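Local coordinates for uncharacterized protein (PDB 5VJ4) that is of unknown function but is a putative surface lipoprotein of a relapsing fever spirochete, differentially regulated between tick and mammal, and may bind lipid, at residues Ile124-Gly129 and Leu192-Gly197; Glu150-Pro155 and Asp208-Ala213. All coordinates share one frame; numbering follows the deposited sequence.

Contact 1 (Ile124-Gly129 and Leu192-Gly197); sequences ISYIQG and LVKGIG. With SO4 (sulfate ion), chain C.
Ile-127 and Gly-197 mark the nearest backbone approach, with their CA atoms 5.0 Å apart, where the end of helix 118-128 meets the C-terminal third of helix 176-201. The two axes pass 8.8 Å from each other and cross almost perpendicularly, at -95°. Gly-197 suits this point because it has no side chain to hold the helices apart, and its CA can face the carbonyl of Ile-127. Gly-129 ends the first helix with a positive phi, a conformation glycine adopts easily, and its NH bonds back to Tyr-126 O.

This is a near-orthogonal helix packing in an all-helical protein, and Tyr-126 spans it. With CG anti to the backbone N (chi1 -179°), the ring reaches along helix 176-201, its CE2 meeting Val-193 CG1 at 3.8 Å. Its hydroxyl is hydrogen-bonded to Asp-190, about one turn before Val-193 and Lys-194 on that same helix. The chain of Lys-194 bends at three successive torsions and crosses the tyrosine at about a right angle. Its ammonium makes an off-centre, oblique cation-pi contact with the ring, NZ 4.1 Å from the Tyr-126 centroid and 33° off the normal. The same NZ makes a weak hydrogen bond of 3.5 Å to Tyr-126 O, so one lysine addresses both the ring and the backbone of one residue. Gln-128 points away from this interface, its NE2 bonded to Leu-131 O and to a sulfate.

Contact 2 (Glu150-Pro155 and Asp208-Ala213); sequences EKIIKP and DRFAQA. With SO4 (sulfate ion), chain D.
The carbonyl oxygen of Lys-151 faces helix 207-214, and on that side its neighbours are carbon atoms: Ala-211 CB lies 3.3 Å from Lys-151 O, and Phe-210 CD1 comes up to it with the edge of its ring, near the ring plane. Four residues on, Pro-155 has no NH, so the usual i+4 bond to this oxygen is missing; helix 145-171 is kinked here, with a wider pi-type turn at 150-153.

This is a near-parallel helix-helix packing that joins the kinked helix 145-171 to the short helix 207-214. A methyl, a proline ring, a phenyl ring and an isoleucine pack along the seam. Ala-211 brings its CB between Lys-151 and Pro-155, touching Pro-155 CG at 3.8 Å; a methyl is compact enough to let the axes come within 8.4 Å at an angle of 22°. Phe-210, whose CG stands anti to the backbone N (chi1 171°), swings its ring toward helix 145-171. Ile-152 crosses it at about a right angle; with CG1 anti to the carbonyl carbon, the delta methyl at the end of its chain reaches the ring, Ile-152 CD1 approaching Phe-210 CD1 at 3.5 Å.

At the solvent-facing margin, Lys-151 and Asp-208 bring opposite charges together without a salt bridge, NZ being 4.1 Å from Asp-208 OD1; their attraction is probably modest. Near the start of helix 207-214 a sulfate accepts the NH of Arg-209, with N 3.2 Å from its O3 and an N-H...O angle of 168°; Gly-206 N and Arg-349 also bind it. Arg-209 turns its own guanidinium elsewhere, to Gln-212 and to Asp-283 O.

Helices 118-128 and 176-201 close the inner side, Ile-127 and Ile-196 touching Phe-210, while Phe-200 meets the same ring with its plane inclined.

In the fold
Contacts 1 and 2 lie about 12 Å apart between centres and belong to one hydrophobic core built from four helices. Ile-127 joins them: its CD1 sits 3.6 Å from Ile-152 CG2 and 3.7 Å from Phe-210 CZ, so its methyl links the two contacts. A second bridge runs from Ile-196 CD1 to Ala-213 O, at 3.8 Å. Along the chain the segments alternate, so that each pairing closes across part of the other. No active site is known here. The two sulfates, probably from the crystallisation liquor, lie far apart and sit at separate sites, one beside Gln-128, the other near the start of helix 207-214.

Contact 1 (Ile124-Gly129 and Leu192-Gly197)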
loop_
_atom_site.group_PDB
_atom_site.type_symbol
_atom_site.label_atom_id
_atom_site.label_comp_id
_atom_site.label_asym_id
_atom_site.label_seq_id
_atom_site.Cartn_x
_atom_site.Cartn_y
_atom_site.Cartn_z
ATOM N N ILE A 124 20.679 -14.889 -11.083
ATOM C CA ILE A 124 20.196 -14.108 -12.213
ATOM C C ILE A 124 18.745 -14.488 -12.551
ATOM O O ILE A 124 17.908 -13.622 -12.735
ATOM C CB ILE A 124 21.132 -14.246 -13.419
ATOM C CG1 ILE A 124 22.477 -13.594 -13.094
ATOM C CG2 ILE A 124 20.542 -13.582 -14.636
ATOM C CD1 ILE A 124 22.502 -12.086 -13.169
ATOM N N SER A 125 18.432 -15.774 -12.554
ATOM C CA SER A 125 17.074 -16.166 -12.804
ATOM C C SER A 125 16.127 -15.595 -11.748
ATOM O O SER A 125 15.015 -15.159 -12.066
ATOM C CB SER A 125 16.942 -17.665 -12.866
ATOM O OG SER A 125 15.568 -18.001 -12.784
ATOM N N TYR A 126 16.578 -15.588 -10.503
ATOM C CA TYR A 126 15.801 -15.012 -9.402
ATOM C C TYR A 126 15.491 -13.516 -9.594
ATOM O O TYR A 126 14.324 -13.172 -9.755
ATOM C CB TYR A 126 16.530 -15.243 -8.102
ATOM C CG TYR A 126 15.834 -14.733 -6.885
ATOM C CD1 TYR A 126 14.761 -15.439 -6.330
ATOM C CD2 TYR A 126 16.295 -13.570 -6.231
ATOM C CE1 TYR A 126 14.142 -14.983 -5.170
ATOM C CE2 TYR A 126 15.695 -13.110 -5.068
ATOM C CZ TYR A 126 14.611 -13.808 -4.554
ATOM O OH TYR A 126 13.995 -13.330 -3.432
ATOM N N ILE A 127 16.505 -12.641 -9.609
ATOM C CA ILE A 127 16.219 -11.231 -9.801
ATOM C C ILE A 127 15.595 -10.922 -11.148
ATOM O O ILE A 127 15.133 -9.807 -11.372
ATOM C CB ILE A 127 17.414 -10.310 -9.577
ATOM C CG1 ILE A 127 18.532 -10.645 -10.549
ATOM C CG2 ILE A 127 17.850 -10.393 -8.133
ATOM C CD1 ILE A 127 19.661 -9.640 -10.491
ATOM N N GLN A 128 15.567 -11.904 -12.036
ATOM C CA GLN A 128 14.977 -11.684 -13.349
ATOM C C GLN A 128 13.477 -11.396 -13.233
ATOM O O GLN A 128 12.939 -10.574 -13.966
ATOM C CB GLN A 128 15.186 -12.901 -14.221
ATOM C CG GLN A 128 15.218 -12.632 -15.710
ATOM C CD GLN A 128 14.908 -13.884 -16.486
ATOM O OE1 GLN A 128 15.451 -14.965 -16.224
ATOM N NE2 GLN A 128 14.006 -13.758 -17.428
ATOM N N GLY A 129 12.821 -12.093 -12.305
ATOM C CA GLY A 129 11.383 -12.015 -12.118
ATOM C C GLY A 129 10.617 -12.357 -13.372
ATOM O O GLY A 129 10.734 -13.455 -13.882
ATOM N N LEU A 192 9.654 -7.613 -3.328
ATOM C CA LEU A 192 10.384 -6.369 -3.113
ATOM C C LEU A 192 11.771 -6.473 -3.717
ATOM O O LEU A 192 12.234 -5.542 -4.391
ATOM C CB LEU A 192 10.433 -6.024 -1.640
ATOM C CG LEU A 192 9.100 -5.565 -1.029
ATOM C CD1 LEU A 192 9.158 -5.767 0.459
ATOM C CD2 LEU A 192 8.801 -4.128 -1.328
ATOM N N VAL A 193 12.398 -7.631 -3.529
ATOM C CA VAL A 193 13.695 -7.879 -4.126
ATOM C C VAL A 193 13.601 -7.814 -5.640
ATOM O O VAL A 193 14.364 -7.048 -6.269
ATOM C CB VAL A 193 14.315 -9.191 -3.642
ATOM C CG1 VAL A 193 15.689 -9.416 -4.290
ATOM C CG2 VAL A 193 14.446 -9.149 -2.130
ATOM N N LYS A 194 12.649 -8.554 -6.220
ATOM C CA LYS A 194 12.477 -8.508 -7.683
ATOM C C LYS A 194 12.258 -7.075 -8.162
ATOM O O LYS A 194 12.772 -6.701 -9.213
ATOM C CB LYS A 194 11.403 -9.463 -8.167
ATOM C CG LYS A 194 11.785 -10.939 -7.972
ATOM C CD LYS A 194 10.591 -11.791 -7.568
ATOM C CE LYS A 194 10.599 -13.188 -8.188
ATOM N NZ LYS A 194 11.681 -14.101 -7.727
ATOM N N GLY A 195 11.568 -6.254 -7.370
ATOM C CA GLY A 195 11.445 -4.811 -7.658
ATOM C C GLY A 195 12.779 -4.099 -7.793
ATOM O O GLY A 195 13.011 -3.309 -8.721
ATOM N N ILE A 196 13.688 -4.396 -6.881
ATOM C CA ILE A 196 15.030 -3.819 -6.971
ATOM C C ILE A 196 15.654 -4.344 -8.249
ATOM O O ILE A 196 16.191 -3.553 -9.044
ATOM C CB ILE A 196 15.888 -4.158 -5.743
ATOM C CG1 ILE A 196 15.141 -3.722 -4.485
ATOM C CG2 ILE A 196 17.262 -3.514 -5.851
ATOM C CD1 ILE A 196 15.744 -4.161 -3.181
ATOM N N GLY A 197 15.525 -5.659 -8.469
ATOM C CA GLY A 197 15.877 -6.266 -9.767
ATOM C C GLY A 197 15.387 -5.373 -10.912
ATOM O O GLY A 197 16.210 -4.790 -11.668
HETATM S S SO4 C . 14.258 -17.783 -19.412
HETATM O O1 SO4 C . 13.622 -16.692 -18.647
HETATM O O2 SO4 C . 15.724 -17.714 -19.233
HETATM O O3 SO4 C . 13.829 -19.053 -18.833
HETATM O O4 SO4 C . 13.887 -17.672 -20.854
#

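Contact 2 (Glu150-Pro155 and Asp208-Ala213)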
loop_
_atom_site.group_PDB
_atom_site.type_symbol
_atom_site.label_atom_id
_atom_site.label_comp_id
_atom_site.label_asym_id
_atom_site.label_seq_id
_atom_site.Cartn_x
_atom_site.Cartn_y
_atom_site.Cartn_z
ATOM N N GLU A 150 30.638 -9.001 -9.115
ATOM C CA GLU A 150 30.839 -8.456 -7.787
ATOM C C GLU A 150 29.628 -7.717 -7.221
ATOM O O GLU A 150 29.328 -7.853 -6.051
ATOM C CB GLU A 150 32.088 -7.591 -7.714
ATOM C CG GLU A 150 32.954 -8.003 -6.535
ATOM C CD GLU A 150 33.465 -6.827 -5.719
ATOM O OE1 GLU A 150 33.570 -5.699 -6.267
ATOM O OE2 GLU A 150 33.753 -7.040 -4.518
ATOM N N LYS A 151 28.917 -6.978 -8.063
ATOM C CA LYS A 151 27.794 -6.150 -7.628
ATOM C C LYS A 151 26.438 -6.762 -7.854
ATOM O O LYS A 151 25.497 -6.410 -7.160
ATOM C CB LYS A 151 27.843 -4.803 -8.320
ATOM C CG LYS A 151 29.124 -4.027 -8.015
ATOM C CD LYS A 151 29.297 -3.701 -6.533
ATOM C CE LYS A 151 30.091 -2.411 -6.367
ATOM N NZ LYS A 151 30.357 -2.067 -4.944
ATOM N N ILE A 152 26.314 -7.663 -8.826
ATOM C CA ILE A 152 25.035 -8.317 -9.030
ATOM C C ILE A 152 25.005 -9.706 -8.437
ATOM O O ILE A 152 24.150 -10.013 -7.586
ATOM C CB ILE A 152 24.603 -8.334 -10.497
ATOM C CG1 ILE A 152 24.662 -6.928 -11.094
ATOM C CG2 ILE A 152 23.209 -8.936 -10.640
ATOM C CD1 ILE A 152 23.880 -5.902 -10.308
ATOM N N ILE A 153 25.954 -10.533 -8.843
ATOM C CA ILE A 153 25.831 -11.954 -8.542
ATOM C C ILE A 153 26.174 -12.280 -7.079
ATOM O O ILE A 153 25.375 -12.897 -6.381
ATOM C CB ILE A 153 26.596 -12.824 -9.556
ATOM C CG1 ILE A 153 26.193 -12.410 -10.975
ATOM C CG2 ILE A 153 26.340 -14.291 -9.264
ATOM C CD1 ILE A 153 26.298 -13.464 -12.033
ATOM N N LYS A 154 27.336 -11.832 -6.613
ATOM C CA LYS A 154 27.760 -12.093 -5.227
ATOM C C LYS A 154 26.712 -11.672 -4.187
ATOM O O LYS A 154 26.304 -12.529 -3.378
ATOM C CB LYS A 154 29.146 -11.510 -4.926
ATOM C CG LYS A 154 30.323 -12.392 -5.344
ATOM C CD LYS A 154 31.650 -11.717 -4.988
ATOM C CE LYS A 154 32.868 -12.588 -5.277
ATOM N NZ LYS A 154 34.111 -11.767 -5.234
ATOM N N PRO A 155 26.222 -10.402 -4.240
ATOM C CA PRO A 155 25.169 -10.001 -3.278
ATOM C C PRO A 155 23.919 -10.850 -3.374
ATOM O O PRO A 155 23.404 -11.296 -2.335
ATOM C CB PRO A 155 24.848 -8.560 -3.662
ATOM C CG PRO A 155 26.083 -8.087 -4.337
ATOM C CD PRO A 155 26.561 -9.277 -5.124
ATOM N N ASP A 208 25.919 0.000 -7.886
ATOM C CA ASP A 208 26.165 0.343 -6.479
ATOM C C ASP A 208 24.892 0.265 -5.647
ATOM O O ASP A 208 24.888 -0.351 -4.572
ATOM C CB ASP A 208 26.752 1.734 -6.324
ATOM C CG ASP A 208 27.944 1.961 -7.193
ATOM O OD1 ASP A 208 28.960 1.253 -6.985
ATOM O OD2 ASP A 208 27.855 2.854 -8.069
ATOM N N ARG A 209 23.821 0.884 -6.151
ATOM C CA ARG A 209 22.539 0.807 -5.479
ATOM C C ARG A 209 21.972 -0.604 -5.403
ATOM O O ARG A 209 21.454 -0.994 -4.357
ATOM C CB ARG A 209 21.512 1.770 -6.077
ATOM C CG ARG A 209 20.150 1.740 -5.383
ATOM C CD ARG A 209 20.216 2.124 -3.918
ATOM N NE ARG A 209 18.880 2.300 -3.364
ATOM C CZ ARG A 209 18.601 2.273 -2.064
ATOM N NH1 ARG A 209 19.551 2.056 -1.151
ATOM N NH2 ARG A 209 17.350 2.446 -1.678
ATOM N N PHE A 210 22.063 -1.362 -6.490
ATOM C CA PHE A 210 21.514 -2.709 -6.479
ATOM C C PHE A 210 22.161 -3.520 -5.356
ATOM O O PHE A 210 21.474 -4.167 -4.565
ATOM C CB PHE A 210 21.658 -3.429 -7.828
ATOM C CG PHE A 210 21.288 -4.869 -7.746
ATOM C CD1 PHE A 210 22.192 -5.812 -7.227
ATOM C CD2 PHE A 210 20.007 -5.302 -8.136
ATOM C CE1 PHE A 210 21.823 -7.155 -7.111
ATOM C CE2 PHE A 210 19.632 -6.659 -8.017
ATOM C CZ PHE A 210 20.543 -7.587 -7.504
ATOM N N ALA A 211 23.486 -3.485 -5.280
ATOM C CA ALA A 211 24.177 -4.283 -4.256
ATOM C C ALA A 211 23.930 -3.751 -2.859
ATOM O O ALA A 211 23.866 -4.523 -1.917
ATOM C CB ALA A 211 25.662 -4.356 -4.539
ATOM N N GLN A 212 23.775 -2.433 -2.752
ATOM C CA GLN A 212 23.551 -1.735 -1.481
ATOM C C GLN A 212 22.206 -2.113 -0.914
ATOM O O GLN A 212 22.107 -2.391 0.279
ATOM C CB GLN A 212 23.572 -0.225 -1.734
ATOM C CG GLN A 212 23.751 0.679 -0.539
ATOM C CD GLN A 212 23.766 2.140 -0.956
ATOM O OE1 GLN A 212 22.714 2.728 -1.284
ATOM N NE2 GLN A 212 24.965 2.742 -0.951
ATOM N N ALA A 213 21.205 -2.150 -1.804
ATOM C CA ALA A 213 19.813 -2.289 -1.449
ATOM C C ALA A 213 19.359 -3.715 -1.258
ATOM O O ALA A 213 18.456 -4.005 -0.460
ATOM C CB ALA A 213 18.946 -1.615 -2.495
HETATM S S SO4 D . 23.548 4.092 -8.369
HETATM O O1 SO4 D . 23.955 5.264 -9.210
HETATM O O2 SO4 D . 23.802 4.425 -6.943
HETATM O O3 SO4 D . 24.310 2.838 -8.612
HETATM O O4 SO4 D . 22.114 3.842 -8.678
#